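Local coordinates for periplasmic oligopeptide-binding protein (Burkholderia pseudomallei, PDB 3ZS6), which probably binds oligopeptides in the periplasm and hands them to an ABC transporter for uptake into the cell, at residues 106-111 and 143-148; 293-298 and 361-366. One frame throughout, in Å; residues are numbered along the deposited sequence.

Interactions 1 and 2 come one after the other along the chain. The first is complete before the second begins. Their centres are 37 Å apart on opposite sides of the chain's centre, and the nearest atoms are about 23 Å apart, so the two contacts do not touch. Interaction 1 packs a loop and the short helix 145-148 beside the antiparallel sheet that contains strands 63-68 and 133-137. Interaction 2 joins helices 288-296 and 359-376 beside the mixed sheet that contains strands 260-266 and 350-356. By comparison with other OppA proteins, these sheets probably belong to domains II and III. Each contact therefore packs a different part of this solute-binding protein.

Interaction 1 of 2, residues 106-111 and 143-148; sequences EFVKNA and SYFPEL
Phe107 meets Leu148 and Tyr144 through its CD2 and CE2 atoms, and both partners approach the ring obliquely. Leu148 CD2 is 3.6 Å from Phe107 CD2 and 3.7 Å from Phe107 CE2, so one methyl group touches both ring atoms. The two side chains cross at about a right angle. Phe107 also crosses Tyr144 at about a right angle, with Phe107 CE2 4.0 Å from Tyr144 OH. Tyr144 CG lies between its backbone N and carbonyl carbon (chi1 49°), and the hydroxyl end of the ring comes closer to Phe107 than the CB direction would suggest. Leu148 CD1 lies in plane at the edge of the Tyr144 ring. A second apolar patch is looser, with Val108 CG2 4.2 Å from Phe145 CZ.

These side chains pack a loop onto helix 145-148, next to an antiparallel sheet. Val108 and Phe145 both touch Val136 of strand 133-137, and the Phe145 ring meets that of Trp64.

Backbone bonds shape each segment. Ala111 N bonds to Val108 O at 3.0 Å in a type II beta turn that leads into helix 111-115. Glu147 N bonds to Tyr144 O at 2.9 Å. Polar links lead to a later part of the chain: Glu106 forms a salt bridge with Arg421, and Glu147 OE1 accepts a hydrogen bond from Asn411 N.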
loop_
_atom_site.group_PDB
_atom_site.type_symbol
_atom_site.label_atom_id
_atom_site.label_comp_id
_atom_site.label_asym_id
_atom_site.label_seq_id
_atom_site.Cartn_x
_atom_site.Cartn_y
_atom_site.Cartn_z
ATOM N N GLU A 106 -10.036 -0.879 11.872
ATOM C CA GLU A 106 -9.734 -0.336 13.189
ATOM C C GLU A 106 -10.548 0.918 13.520
ATOM O O GLU A 106 -10.769 1.220 14.695
ATOM C CB GLU A 106 -8.235 -0.048 13.310
ATOM C CG GLU A 106 -7.633 -0.382 14.658
ATOM C CD GLU A 106 -6.117 -0.254 14.654
ATOM O OE1 GLU A 106 -5.452 -1.091 14.008
ATOM O OE2 GLU A 106 -5.594 0.687 15.287
ATOM N N PHE A 107 -10.998 1.643 12.498
ATOM C CA PHE A 107 -11.792 2.852 12.735
ATOM C C PHE A 107 -13.204 2.500 13.204
ATOM O O PHE A 107 -13.904 3.334 13.783
ATOM C CB PHE A 107 -11.884 3.726 11.477
ATOM C CG PHE A 107 -10.574 4.313 11.034
ATOM C CD1 PHE A 107 -9.380 3.924 11.621
ATOM C CD2 PHE A 107 -10.540 5.264 10.025
ATOM C CE1 PHE A 107 -8.175 4.470 11.204
ATOM C CE2 PHE A 107 -9.340 5.815 9.605
ATOM C CZ PHE A 107 -8.156 5.417 10.196
ATOM N N VAL A 108 -13.624 1.265 12.945
ATOM C CA VAL A 108 -14.972 0.841 13.304
ATOM C C VAL A 108 -15.123 0.604 14.807
ATOM O O VAL A 108 -14.198 0.141 15.478
ATOM C CB VAL A 108 -15.400 -0.404 12.516
ATOM C CG1 VAL A 108 -16.834 -0.782 12.859
ATOM C CG2 VAL A 108 -15.260 -0.143 11.020
ATOM N N LYS A 109 -16.305 0.935 15.320
ATOM C CA LYS A 109 -16.587 0.885 16.745
ATOM C C LYS A 109 -16.306 -0.493 17.333
ATOM O O LYS A 109 -16.776 -1.512 16.816
ATOM C CB LYS A 109 -18.040 1.302 17.008
ATOM C CG LYS A 109 -18.380 1.508 18.469
ATOM C CD LYS A 109 -17.456 2.538 19.107
ATOM C CE LYS A 109 -17.953 2.958 20.484
ATOM N NZ LYS A 109 -19.214 3.750 20.391
ATOM N N ASN A 110 -15.505 -0.509 18.393
ATOM C CA ASN A 110 -15.142 -1.734 19.095
ATOM C C ASN A 110 -14.046 -2.573 18.433
ATOM O O ASN A 110 -13.587 -3.553 19.011
ATOM C CB ASN A 110 -16.378 -2.599 19.339
ATOM C CG ASN A 110 -17.304 -2.010 20.383
ATOM O OD1 ASN A 110 -16.887 -1.217 21.226
ATOM N ND2 ASN A 110 -18.568 -2.397 20.333
ATOM N N ALA A 111 -13.633 -2.197 17.228
ATOM C CA ALA A 111 -12.631 -2.987 16.501
ATOM C C ALA A 111 -11.347 -3.237 17.310
ATOM O O ALA A 111 -10.843 -4.366 17.350
ATOM C CB ALA A 111 -12.305 -2.348 15.149
ATOM N N SER A 143 -14.323 11.760 8.285
ATOM C CA SER A 143 -15.079 12.452 7.244
ATOM C C SER A 143 -14.958 11.766 5.884
ATOM O O SER A 143 -15.780 11.980 5.001
ATOM C CB SER A 143 -14.628 13.911 7.137
ATOM O OG SER A 143 -13.299 13.990 6.647
ATOM N N TYR A 144 -13.920 10.950 5.726
ATOM C CA TYR A 144 -13.600 10.335 4.449
ATOM C C TYR A 144 -13.820 8.820 4.484
ATOM O O TYR A 144 -13.307 8.084 3.636
ATOM C CB TYR A 144 -12.144 10.633 4.088
ATOM C CG TYR A 144 -11.169 10.343 5.221
ATOM C CD1 TYR A 144 -10.639 9.071 5.398
ATOM C CD2 TYR A 144 -10.793 11.344 6.113
ATOM C CE1 TYR A 144 -9.754 8.799 6.428
ATOM C CE2 TYR A 144 -9.913 11.091 7.148
ATOM C CZ TYR A 144 -9.393 9.818 7.302
ATOM O OH TYR A 144 -8.518 9.565 8.334
ATOM N N PHE A 145 -14.592 8.354 5.458
ATOM C CA PHE A 145 -14.723 6.920 5.658
ATOM C C PHE A 145 -15.022 6.124 4.383
ATOM O O PHE A 145 -14.518 5.016 4.214
ATOM C CB PHE A 145 -15.731 6.573 6.762
ATOM C CG PHE A 145 -15.760 5.107 7.084
ATOM C CD1 PHE A 145 -14.673 4.506 7.710
ATOM C CD2 PHE A 145 -16.836 4.314 6.708
ATOM C CE1 PHE A 145 -14.669 3.144 7.987
ATOM C CE2 PHE A 145 -16.843 2.951 6.981
ATOM C CZ PHE A 145 -15.746 2.360 7.621
ATOM N N PRO A 146 -15.843 6.676 3.477
ATOM C CA PRO A 146 -16.138 5.857 2.295
ATOM C C PRO A 146 -14.902 5.473 1.465
ATOM O O PRO A 146 -14.924 4.413 0.842
ATOM C CB PRO A 146 -17.116 6.734 1.494
ATOM C CG PRO A 146 -17.807 7.565 2.550
ATOM C CD PRO A 146 -16.719 7.860 3.572
ATOM N N GLU A 147 -13.856 6.299 1.463
ATOM C CA GLU A 147 -12.612 5.959 0.763
ATOM C C GLU A 147 -12.035 4.623 1.212
ATOM O O GLU A 147 -11.531 3.848 0.393
ATOM C CB GLU A 147 -11.544 7.041 0.967
ATOM C CG GLU A 147 -11.696 8.251 0.078
ATOM C CD GLU A 147 -10.570 9.256 0.265
ATOM O OE1 GLU A 147 -9.435 8.990 -0.197
ATOM O OE2 GLU A 147 -10.827 10.319 0.861
ATOM N N LEU A 148 -12.086 4.369 2.520
ATOM C CA LEU A 148 -11.531 3.143 3.076
ATOM C C LEU A 148 -12.239 1.899 2.547
ATOM O O LEU A 148 -11.601 0.872 2.306
ATOM C CB LEU A 148 -11.580 3.160 4.614
ATOM C CG LEU A 148 -10.463 3.937 5.331
ATOM C CD1 LEU A 148 -10.574 5.429 5.064
ATOM C CD2 LEU A 148 -10.480 3.656 6.831
#

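Interaction 2 of 2, residues 293-298 and 361-366; sequences SKITQA and HKKVAL
Ile295 and Lys363 touch without a flat group between them; the flat groups of the two segments are the Gln297 amide and the His361 ring, which take no part in the touch. The Gln297 amide offers its NE2 to Ser293 O, 3.0 Å away. The acceptor lies close to the amide plane, and the N-H...O angle is 159°. The bond ties the side chain back to the last turn of the helix, at Ser293. The His361 ring meets Tyr262, with the two planes at about 45°, and His361 ND1 is hydrogen-bonded to Tyr262 OH.

Across the contact, Ile295 CG2 lies 4.0 Å from Lys363 CB. The CG2 branch is anti to the backbone N of Ile295, with CG1 beside that N (chi1 -50°), and the two side chains cross obliquely. Thr296 CG2 and Val364 CG2 approach more loosely, at 4.5 Å. The hydroxyl of Thr296 is engaged with Glu300 and with Thr292 O, leaving its methyl for Val364.

Helix 359-376 is the connection of a beta-alpha-beta crossover between the parallel strands 350-356 and 379-385. Val364 packs on Tyr262 and Tyr264 of strand 260-266. Helix 288-296 ends at this contact, and Gln297 leaves it with positive phi.

One water bridges the segments. It donates to Ile295 O at 2.8 Å and accepts from Lys363 NZ at 2.9 Å. The lysine chain is extended beyond CG, which carries NZ out to the water. NZ also makes a weak bond to Ala239 O.

The direct contact is thus purely aliphatic, and polarity enters through the water. The lysine ammonium, linked through the water to Ile295 O in the last turn of its helix, probably gains some favourable electrostatics there.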
loop_
_atom_site.group_PDB
_atom_site.type_symbol
_atom_site.label_atom_id
_atom_site.label_comp_id
_atom_site.label_asym_id
_atom_site.label_seq_id
_atom_site.Cartn_x
_atom_site.Cartn_y
_atom_site.Cartn_z
ATOM N N SER A 293 18.659 11.846 -8.556
ATOM C CA SER A 293 19.083 12.470 -9.802
ATOM C C SER A 293 19.943 11.544 -10.656
ATOM O O SER A 293 19.914 11.620 -11.884
ATOM C CB SER A 293 19.830 13.778 -9.532
ATOM O OG SER A 293 21.080 13.541 -8.904
ATOM N N LYS A 294 20.704 10.666 -10.008
ATOM C CA LYS A 294 21.672 9.834 -10.720
ATOM C C LYS A 294 21.339 8.346 -10.796
ATOM O O LYS A 294 21.802 7.650 -11.704
ATOM C CB LYS A 294 23.061 9.996 -10.100
ATOM C CG LYS A 294 23.601 11.422 -10.134
ATOM C CD LYS A 294 25.023 11.471 -9.602
ATOM C CE LYS A 294 25.554 12.899 -9.507
ATOM N NZ LYS A 294 26.887 12.951 -8.830
ATOM N N ILE A 295 20.567 7.842 -9.839
ATOM C CA ILE A 295 20.264 6.414 -9.820
ATOM C C ILE A 295 18.840 6.095 -10.291
ATOM O O ILE A 295 18.653 5.340 -11.246
ATOM C CB ILE A 295 20.497 5.797 -8.429
ATOM C CG1 ILE A 295 21.881 6.183 -7.900
ATOM C CG2 ILE A 295 20.359 4.291 -8.494
ATOM C CD1 ILE A 295 23.013 5.740 -8.786
ATOM N N THR A 296 17.842 6.661 -9.620
ATOM C CA THR A 296 16.447 6.386 -9.971
ATOM C C THR A 296 16.036 7.131 -11.248
ATOM O O THR A 296 15.548 6.519 -12.205
ATOM C CB THR A 296 15.486 6.708 -8.805
ATOM O OG1 THR A 296 15.466 8.119 -8.562
ATOM C CG2 THR A 296 15.944 5.981 -7.525
ATOM N N GLN A 297 16.235 8.447 -11.251
ATOM C CA GLN A 297 16.100 9.276 -12.459
ATOM C C GLN A 297 14.705 9.315 -13.075
ATOM O O GLN A 297 14.543 9.658 -14.255
ATOM C CB GLN A 297 17.115 8.845 -13.523
ATOM C CG GLN A 297 18.555 8.911 -13.047
ATOM C CD GLN A 297 19.547 8.845 -14.192
ATOM O OE1 GLN A 297 19.542 7.907 -14.984
ATOM N NE2 GLN A 297 20.392 9.857 -14.293
ATOM N N ALA A 298 13.692 8.977 -12.293
ATOM C CA ALA A 298 12.340 8.980 -12.822
ATOM C C ALA A 298 11.484 10.065 -12.169
ATOM O O ALA A 298 10.261 9.957 -12.122
ATOM C CB ALA A 298 11.704 7.599 -12.671
ATOM N N HIS A 361 15.683 -1.974 -6.809
ATOM C CA HIS A 361 15.954 -2.177 -5.382
ATOM C C HIS A 361 17.407 -2.544 -5.147
ATOM O O HIS A 361 18.014 -2.106 -4.173
ATOM C CB HIS A 361 15.034 -3.242 -4.790
ATOM C CG HIS A 361 13.588 -2.862 -4.808
ATOM N ND1 HIS A 361 13.159 -1.570 -4.584
ATOM C CD2 HIS A 361 12.470 -3.596 -5.030
ATOM C CE1 HIS A 361 11.839 -1.524 -4.670
ATOM N NE2 HIS A 361 11.397 -2.739 -4.939
ATOM N N LYS A 362 17.965 -3.345 -6.046
ATOM C CA LYS A 362 19.364 -3.718 -5.935
ATOM C C LYS A 362 20.266 -2.496 -6.065
ATOM O O LYS A 362 21.215 -2.334 -5.289
ATOM C CB LYS A 362 19.747 -4.770 -6.981
ATOM C CG LYS A 362 21.232 -5.136 -6.932
ATOM C CD LYS A 362 21.586 -6.293 -7.867
ATOM C CE LYS A 362 23.011 -6.770 -7.610
ATOM N NZ LYS A 362 23.438 -7.859 -8.538
ATOM N N LYS A 363 19.973 -1.643 -7.045
ATOM C CA LYS A 363 20.751 -0.421 -7.261
ATOM C C LYS A 363 20.693 0.500 -6.048
ATOM O O LYS A 363 21.712 1.036 -5.611
ATOM C CB LYS A 363 20.255 0.335 -8.498
ATOM C CG LYS A 363 20.738 -0.227 -9.838
ATOM C CD LYS A 363 20.169 0.575 -11.020
ATOM C CE LYS A 363 20.685 0.049 -12.362
ATOM N NZ LYS A 363 20.240 0.894 -13.514
ATOM N N VAL A 364 19.493 0.698 -5.514
ATOM C CA VAL A 364 19.330 1.532 -4.330
ATOM C C VAL A 364 20.106 0.945 -3.143
ATOM O O VAL A 364 20.777 1.669 -2.409
ATOM C CB VAL A 364 17.839 1.717 -3.971
ATOM C CG1 VAL A 364 17.694 2.586 -2.733
ATOM C CG2 VAL A 364 17.092 2.351 -5.146
ATOM N N ALA A 365 20.019 -0.371 -2.970
ATOM C CA ALA A 365 20.705 -1.049 -1.874
ATOM C C ALA A 365 22.237 -0.947 -1.977
ATOM O O ALA A 365 22.920 -0.710 -0.975
ATOM C CB ALA A 365 20.270 -2.503 -1.797
ATOM N N LEU A 366 22.772 -1.142 -3.182
ATOM C CA LEU A 366 24.208 -0.994 -3.408
ATOM C C LEU A 366 24.663 0.423 -3.059
ATOM O O LEU A 366 25.752 0.628 -2.509
ATOM C CB LEU A 366 24.567 -1.327 -4.866
ATOM C CG LEU A 366 24.629 -2.825 -5.185
ATOM C CD1 LEU A 366 24.600 -3.103 -6.696
ATOM C CD2 LEU A 366 25.852 -3.468 -4.535
HETATM O O HOH W 1 20.405 3.724 -12.787
#